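Local coordinates for VlsE1 (Borreliella burgdorferi, PDB 1L8W), which is a variable surface lipoprotein antigen of the Lyme disease spirochaete, probably helping it evade the host immune response by antigenic switching, at residues A[183-195]-A[205-217]. Sequence-based numbering, arbitrary orientation.
Sequences KGENNKGAGKLFG and SEAASKAAGAVSA
N187 CA and K210 CA, and likewise A190 CA and A211 CA, lie 4.6 Å apart where the 3-10 segment 188-193 runs against helix 205-216. At A190 and A211 the close approach goes with small side chains: A190 CB lies 3.6 Å from A211 CA; beside them A207 CB sits 3.4 Å from G189 O. L193, with CG beside its backbone N (chi1 -55°), forks over the helix; CD1 reaches A211 CB at 3.8 Å, while CD2 faces A207 CB. In the largely helical fold of VlsE1, this contact packs the connection after helix 153-170 against the next helix, and I301 of helix 294-333 and I272 and I276 of helix 269-281 continue the apolar layer. N187 lies alongside the K210-A214 turn, its CB 3.8 Å from A214 CB. Its OD1 stands 3.1 Å from K210 O, two acceptors that cannot bond, whereas ND2 donates to D269 and thereby gives the amide a polar anchor. K210, bent at chi2 (-54°) and chi4 (73°), passes its CD beside N187 OD1 and brings NZ to N186 O in a weak 3.4 Å hydrogen bond. Farther along, one water joins K192 NZ (2.9 Å) to E206 OE1.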
ATOM      1  N   LYS A 183       1.016 -15.166  12.694  1.00 55.82           N
ATOM      2  CA  LYS A 183       2.400 -15.379  13.103  1.00 53.43           C
ATOM      3  C   LYS A 183       3.173 -16.356  12.228  1.00 51.84           C
ATOM      4  O   LYS A 183       2.600 -17.230  11.573  1.00 51.65           O
ATOM      5  CB  LYS A 183       2.457 -15.835  14.561  1.00 55.21           C
ATOM      6  CG  LYS A 183       2.547 -14.679  15.550  1.00 57.18           C
ATOM      7  CD  LYS A 183       3.881 -13.946  15.410  1.00 57.55           C
ATOM      8  CE  LYS A 183       3.985 -12.772  16.376  1.00 59.07           C
ATOM      9  NZ  LYS A 183       5.325 -12.123  16.337  1.00 56.85           N
ATOM     10  N   GLY A 184       4.491 -16.192  12.235  1.00 49.32           N
ATOM     11  CA  GLY A 184       5.361 -17.030  11.439  1.00 47.55           C
ATOM     12  C   GLY A 184       6.423 -16.131  10.848  1.00 47.22           C
ATOM     13  O   GLY A 184       6.189 -15.476   9.836  1.00 47.98           O
ATOM     14  N   GLU A 185       7.585 -16.094  11.488  1.00 46.16           N
ATOM     15  CA  GLU A 185       8.689 -15.251  11.048  1.00 45.16           C
ATOM     16  C   GLU A 185       9.452 -15.847   9.869  1.00 42.66           C
ATOM     17  O   GLU A 185      10.602 -15.485   9.616  1.00 44.01           O
ATOM     18  CB  GLU A 185       9.651 -15.016  12.220  1.00 47.53           C
ATOM     19  CG  GLU A 185      10.403 -16.270  12.659  1.00 50.37           C
ATOM     20  CD  GLU A 185      11.144 -16.096  13.973  1.00 51.27           C
ATOM     21  OE1 GLU A 185      12.064 -15.254  14.046  1.00 51.61           O
ATOM     22  OE2 GLU A 185      10.799 -16.812  14.937  1.00 55.00           O
ATOM     23  N   ASN A 186       8.809 -16.755   9.142  1.00 38.86           N
ATOM     24  CA  ASN A 186       9.441 -17.404   7.995  1.00 33.99           C
ATOM     25  C   ASN A 186      10.006 -16.431   6.958  1.00 29.29           C
ATOM     26  O   ASN A 186      11.010 -16.725   6.312  1.00 28.34           O
ATOM     27  CB  ASN A 186       8.443 -18.342   7.298  1.00 35.73           C
ATOM     28  CG  ASN A 186       7.932 -19.438   8.211  1.00 38.92           C
ATOM     29  OD1 ASN A 186       8.710 -20.228   8.748  1.00 40.85           O
ATOM     30  ND2 ASN A 186       6.615 -19.496   8.389  1.00 41.61           N
ATOM     31  N   ASN A 187       9.374 -15.275   6.794  1.00 25.54           N
ATOM     32  CA  ASN A 187       9.839 -14.326   5.787  1.00 24.35           C
ATOM     33  C   ASN A 187      10.550 -13.072   6.289  1.00 24.38           C
ATOM     34  O   ASN A 187      10.775 -12.135   5.526  1.00 24.89           O
ATOM     35  CB  ASN A 187       8.671 -13.948   4.874  1.00 21.92           C
ATOM     36  CG  ASN A 187       8.100 -15.154   4.132  1.00 18.70           C
ATOM     37  OD1 ASN A 187       8.799 -15.802   3.353  1.00 17.12           O
ATOM     38  ND2 ASN A 187       6.831 -15.464   4.381  1.00 14.21           N
ATOM     39  N   LYS A 188      10.926 -13.068   7.562  1.00 24.09           N
ATOM     40  CA  LYS A 188      11.620 -11.928   8.143  1.00 23.90           C
ATOM     41  C   LYS A 188      12.832 -11.527   7.307  1.00 23.89           C
ATOM     42  O   LYS A 188      13.276 -10.381   7.355  1.00 25.82           O
ATOM     43  CB  LYS A 188      12.046 -12.248   9.583  1.00 25.36           C
ATOM     44  CG  LYS A 188      12.867 -13.525   9.759  1.00 23.22           C
ATOM     45  CD  LYS A 188      13.161 -13.761  11.246  1.00 27.00           C
ATOM     46  CE  LYS A 188      13.728 -15.160  11.525  1.00 27.55           C
ATOM     47  NZ  LYS A 188      15.145 -15.333  11.077  1.00 32.57           N
ATOM     48  N   GLY A 189      13.355 -12.477   6.536  1.00 23.23           N
ATOM     49  CA  GLY A 189      14.498 -12.206   5.686  1.00 21.55           C
ATOM     50  C   GLY A 189      14.211 -11.192   4.587  1.00 22.48           C
ATOM     51  O   GLY A 189      15.125 -10.729   3.908  1.00 24.07           O
ATOM     52  N   ALA A 190      12.945 -10.840   4.402  1.00 23.39           N
ATOM     53  CA  ALA A 190      12.579  -9.863   3.379  1.00 25.02           C
ATOM     54  C   ALA A 190      13.168  -8.489   3.717  1.00 24.13           C
ATOM     55  O   ALA A 190      13.307  -7.636   2.848  1.00 22.87           O
ATOM     56  CB  ALA A 190      11.063  -9.776   3.259  1.00 26.52           C
ATOM     57  N   GLY A 191      13.538  -8.302   4.983  1.00 23.94           N
ATOM     58  CA  GLY A 191      14.112  -7.042   5.427  1.00 21.31           C
ATOM     59  C   GLY A 191      15.418  -6.661   4.756  1.00 22.23           C
ATOM     60  O   GLY A 191      15.754  -5.479   4.680  1.00 21.12           O
ATOM     61  N   LYS A 192      16.158  -7.651   4.263  1.00 20.98           N
ATOM     62  CA  LYS A 192      17.442  -7.394   3.615  1.00 20.85           C
ATOM     63  C   LYS A 192      17.312  -6.492   2.396  1.00 21.61           C
ATOM     64  O   LYS A 192      18.282  -5.862   1.971  1.00 23.13           O
ATOM     65  CB  LYS A 192      18.101  -8.713   3.200  1.00 18.44           C
ATOM     66  CG  LYS A 192      18.290  -9.690   4.347  1.00 17.06           C
ATOM     67  CD  LYS A 192      18.936 -10.988   3.891  1.00 17.40           C
ATOM     68  CE  LYS A 192      19.276 -11.854   5.100  1.00 17.95           C
ATOM     69  NZ  LYS A 192      19.991 -13.087   4.693  1.00 26.53           N
ATOM     70  N   LEU A 193      16.113  -6.446   1.832  1.00 20.58           N
ATOM     71  CA  LEU A 193      15.838  -5.637   0.652  1.00 20.67           C
ATOM     72  C   LEU A 193      15.677  -4.174   1.019  1.00 20.94           C
ATOM     73  O   LEU A 193      15.748  -3.301   0.155  1.00 21.85           O
ATOM     74  CB  LEU A 193      14.563  -6.139  -0.036  1.00 17.78           C
ATOM     75  CG  LEU A 193      14.589  -7.628  -0.397  1.00 16.31           C
ATOM     76  CD1 LEU A 193      13.327  -7.988  -1.129  1.00 16.55           C
ATOM     77  CD2 LEU A 193      15.804  -7.945  -1.252  1.00 12.74           C
ATOM     78  N   PHE A 194      15.472  -3.918   2.310  1.00 19.79           N
ATOM     79  CA  PHE A 194      15.284  -2.567   2.819  1.00 21.37           C
ATOM     80  C   PHE A 194      16.580  -1.891   3.261  1.00 25.04           C
ATOM     81  O   PHE A 194      16.562  -0.774   3.779  1.00 24.20           O
ATOM     82  CB  PHE A 194      14.274  -2.594   3.975  1.00 19.16           C
ATOM     83  CG  PHE A 194      12.877  -2.975   3.542  1.00 16.84           C
ATOM     84  CD1 PHE A 194      12.580  -4.281   3.176  1.00 17.26           C
ATOM     85  CD2 PHE A 194      11.884  -2.010   3.423  1.00 17.78           C
ATOM     86  CE1 PHE A 194      11.319  -4.619   2.693  1.00 19.65           C
ATOM     87  CE2 PHE A 194      10.616  -2.337   2.940  1.00 18.13           C
ATOM     88  CZ  PHE A 194      10.332  -3.640   2.573  1.00 16.65           C
ATOM     89  N   GLY A 195      17.707  -2.560   3.035  1.00 28.42           N
ATOM     90  CA  GLY A 195      18.979  -1.991   3.438  1.00 32.41           C
ATOM     91  C   GLY A 195      19.763  -1.397   2.286  1.00 33.95           C
ATOM     92  O   GLY A 195      19.197  -1.059   1.251  1.00 35.35           O
ATOM     93  N   SER A 205      18.779 -13.231  -3.833  1.00 23.92           N
ATOM     94  CA  SER A 205      17.768 -14.119  -4.376  1.00 24.28           C
ATOM     95  C   SER A 205      16.786 -14.672  -3.346  1.00 24.92           C
ATOM     96  O   SER A 205      15.576 -14.559  -3.522  1.00 25.16           O
ATOM     97  CB  SER A 205      18.472 -15.264  -5.115  1.00 26.14           C
ATOM     98  OG  SER A 205      17.551 -16.091  -5.796  1.00 31.07           O
ATOM     99  N   GLU A 206      17.312 -15.270  -2.280  1.00 25.70           N
ATOM    100  CA  GLU A 206      16.492 -15.853  -1.222  1.00 25.45           C
ATOM    101  C   GLU A 206      15.630 -14.851  -0.453  1.00 24.98           C
ATOM    102  O   GLU A 206      14.510 -15.175  -0.039  1.00 25.00           O
ATOM    103  CB  GLU A 206      17.380 -16.604  -0.228  1.00 26.05           C
ATOM    104  CG  GLU A 206      16.735 -16.781   1.143  1.00 31.08           C
ATOM    105  CD  GLU A 206      17.661 -17.431   2.143  1.00 32.84           C
ATOM    106  OE1 GLU A 206      18.823 -16.992   2.238  1.00 35.04           O
ATOM    107  OE2 GLU A 206      17.227 -18.373   2.838  1.00 36.24           O
ATOM    108  N   ALA A 207      16.157 -13.650  -0.240  1.00 22.66           N
ATOM    109  CA  ALA A 207      15.415 -12.626   0.486  1.00 19.56           C
ATOM    110  C   ALA A 207      14.248 -12.115  -0.360  1.00 20.18           C
ATOM    111  O   ALA A 207      13.198 -11.761   0.178  1.00 18.59           O
ATOM    112  CB  ALA A 207      16.334 -11.480   0.862  1.00 18.96           C
ATOM    113  N   ALA A 208      14.442 -12.080  -1.679  1.00 18.02           N
ATOM    114  CA  ALA A 208      13.405 -11.628  -2.603  1.00 18.51           C
ATOM    115  C   ALA A 208      12.283 -12.649  -2.623  1.00 18.39           C
ATOM    116  O   ALA A 208      11.126 -12.303  -2.851  1.00 19.21           O
ATOM    117  CB  ALA A 208      13.973 -11.454  -4.011  1.00 17.32           C
ATOM    118  N   SER A 209      12.635 -13.913  -2.395  1.00 18.43           N
ATOM    119  CA  SER A 209      11.647 -14.983  -2.368  1.00 15.40           C
ATOM    120  C   SER A 209      10.832 -14.841  -1.081  1.00 15.99           C
ATOM    121  O   SER A 209       9.623 -15.092  -1.060  1.00 18.01           O
ATOM    122  CB  SER A 209      12.348 -16.345  -2.420  1.00 17.30           C
ATOM    123  OG  SER A 209      11.436 -17.408  -2.638  1.00 17.78           O
ATOM    124  N   LYS A 210      11.504 -14.418  -0.016  1.00 17.06           N
ATOM    125  CA  LYS A 210      10.871 -14.209   1.282  1.00 17.03           C
ATOM    126  C   LYS A 210       9.837 -13.096   1.173  1.00 18.61           C
ATOM    127  O   LYS A 210       8.727 -13.209   1.705  1.00 16.19           O
ATOM    128  CB  LYS A 210      11.926 -13.833   2.328  1.00 18.91           C
ATOM    129  CG  LYS A 210      12.982 -14.924   2.587  1.00 20.79           C
ATOM    130  CD  LYS A 210      12.320 -16.252   2.938  1.00 23.82           C
ATOM    131  CE  LYS A 210      13.340 -17.328   3.302  1.00 27.79           C
ATOM    132  NZ  LYS A 210      13.948 -17.096   4.646  1.00 30.06           N
ATOM    133  N   ALA A 211      10.206 -12.027   0.465  1.00 19.26           N
ATOM    134  CA  ALA A 211       9.316 -10.882   0.271  1.00 19.25           C
ATOM    135  C   ALA A 211       8.095 -11.292  -0.531  1.00 19.48           C
ATOM    136  O   ALA A 211       6.978 -10.879  -0.221  1.00 22.45           O
ATOM    137  CB  ALA A 211      10.057  -9.747  -0.444  1.00 20.59           C
ATOM    138  N   ALA A 212       8.301 -12.094  -1.572  1.00 16.40           N
ATOM    139  CA  ALA A 212       7.170 -12.546  -2.362  1.00 17.74           C
ATOM    140  C   ALA A 212       6.300 -13.522  -1.545  1.00 16.45           C
ATOM    141  O   ALA A 212       5.074 -13.491  -1.631  1.00 16.75           O
ATOM    142  CB  ALA A 212       7.657 -13.208  -3.638  1.00 17.70           C
ATOM    143  N   GLY A 213       6.937 -14.378  -0.745  1.00 17.58           N
ATOM    144  CA  GLY A 213       6.200 -15.339   0.066  1.00 14.45           C
ATOM    145  C   GLY A 213       5.306 -14.649   1.075  1.00 18.24           C
ATOM    146  O   GLY A 213       4.150 -15.026   1.256  1.00 20.20           O
ATOM    147  N   ALA A 214       5.848 -13.623   1.727  1.00 17.80           N
ATOM    148  CA  ALA A 214       5.114 -12.845   2.714  1.00 16.73           C
ATOM    149  C   ALA A 214       3.868 -12.243   2.066  1.00 17.28           C
ATOM    150  O   ALA A 214       2.775 -12.265   2.643  1.00 17.49           O
ATOM    151  CB  ALA A 214       6.019 -11.733   3.273  1.00 14.75           C
ATOM    152  N   VAL A 215       4.039 -11.703   0.863  1.00 17.07           N
ATOM    153  CA  VAL A 215       2.936 -11.104   0.120  1.00 16.07           C
ATOM    154  C   VAL A 215       1.931 -12.170  -0.329  1.00 15.66           C
ATOM    155  O   VAL A 215       0.723 -11.928  -0.342  1.00 15.17           O
ATOM    156  CB  VAL A 215       3.463 -10.338  -1.131  1.00 16.65           C
ATOM    157  CG1 VAL A 215       2.302  -9.927  -2.047  1.00 14.94           C
ATOM    158  CG2 VAL A 215       4.247  -9.123  -0.694  1.00 12.39           C
ATOM    159  N   SER A 216       2.419 -13.350  -0.688  1.00 15.10           N
ATOM    160  CA  SER A 216       1.515 -14.405  -1.140  1.00 16.94           C
ATOM    161  C   SER A 216       0.659 -14.946  -0.009  1.00 19.37           C
ATOM    162  O   SER A 216      -0.495 -15.330  -0.227  1.00 20.50           O
ATOM    163  CB  SER A 216       2.293 -15.566  -1.767  1.00 17.00           C
ATOM    164  OG  SER A 216       3.044 -16.270  -0.789  1.00 21.51           O
ATOM    165  N   ALA A 217       1.231 -14.955   1.194  1.00 20.56           N
ATOM    166  CA  ALA A 217       0.580 -15.473   2.398  1.00 21.96           C
ATOM    167  C   ALA A 217      -0.508 -14.606   3.029  1.00 23.32           C
ATOM    168  O   ALA A 217      -1.067 -14.976   4.065  1.00 25.33           O
ATOM    169  CB  ALA A 217       1.646 -15.779   3.445  1.00 20.70           C
TER
HETATM  170  O   HOH W   1      18.979 -14.187   2.212  1.00 18.94           O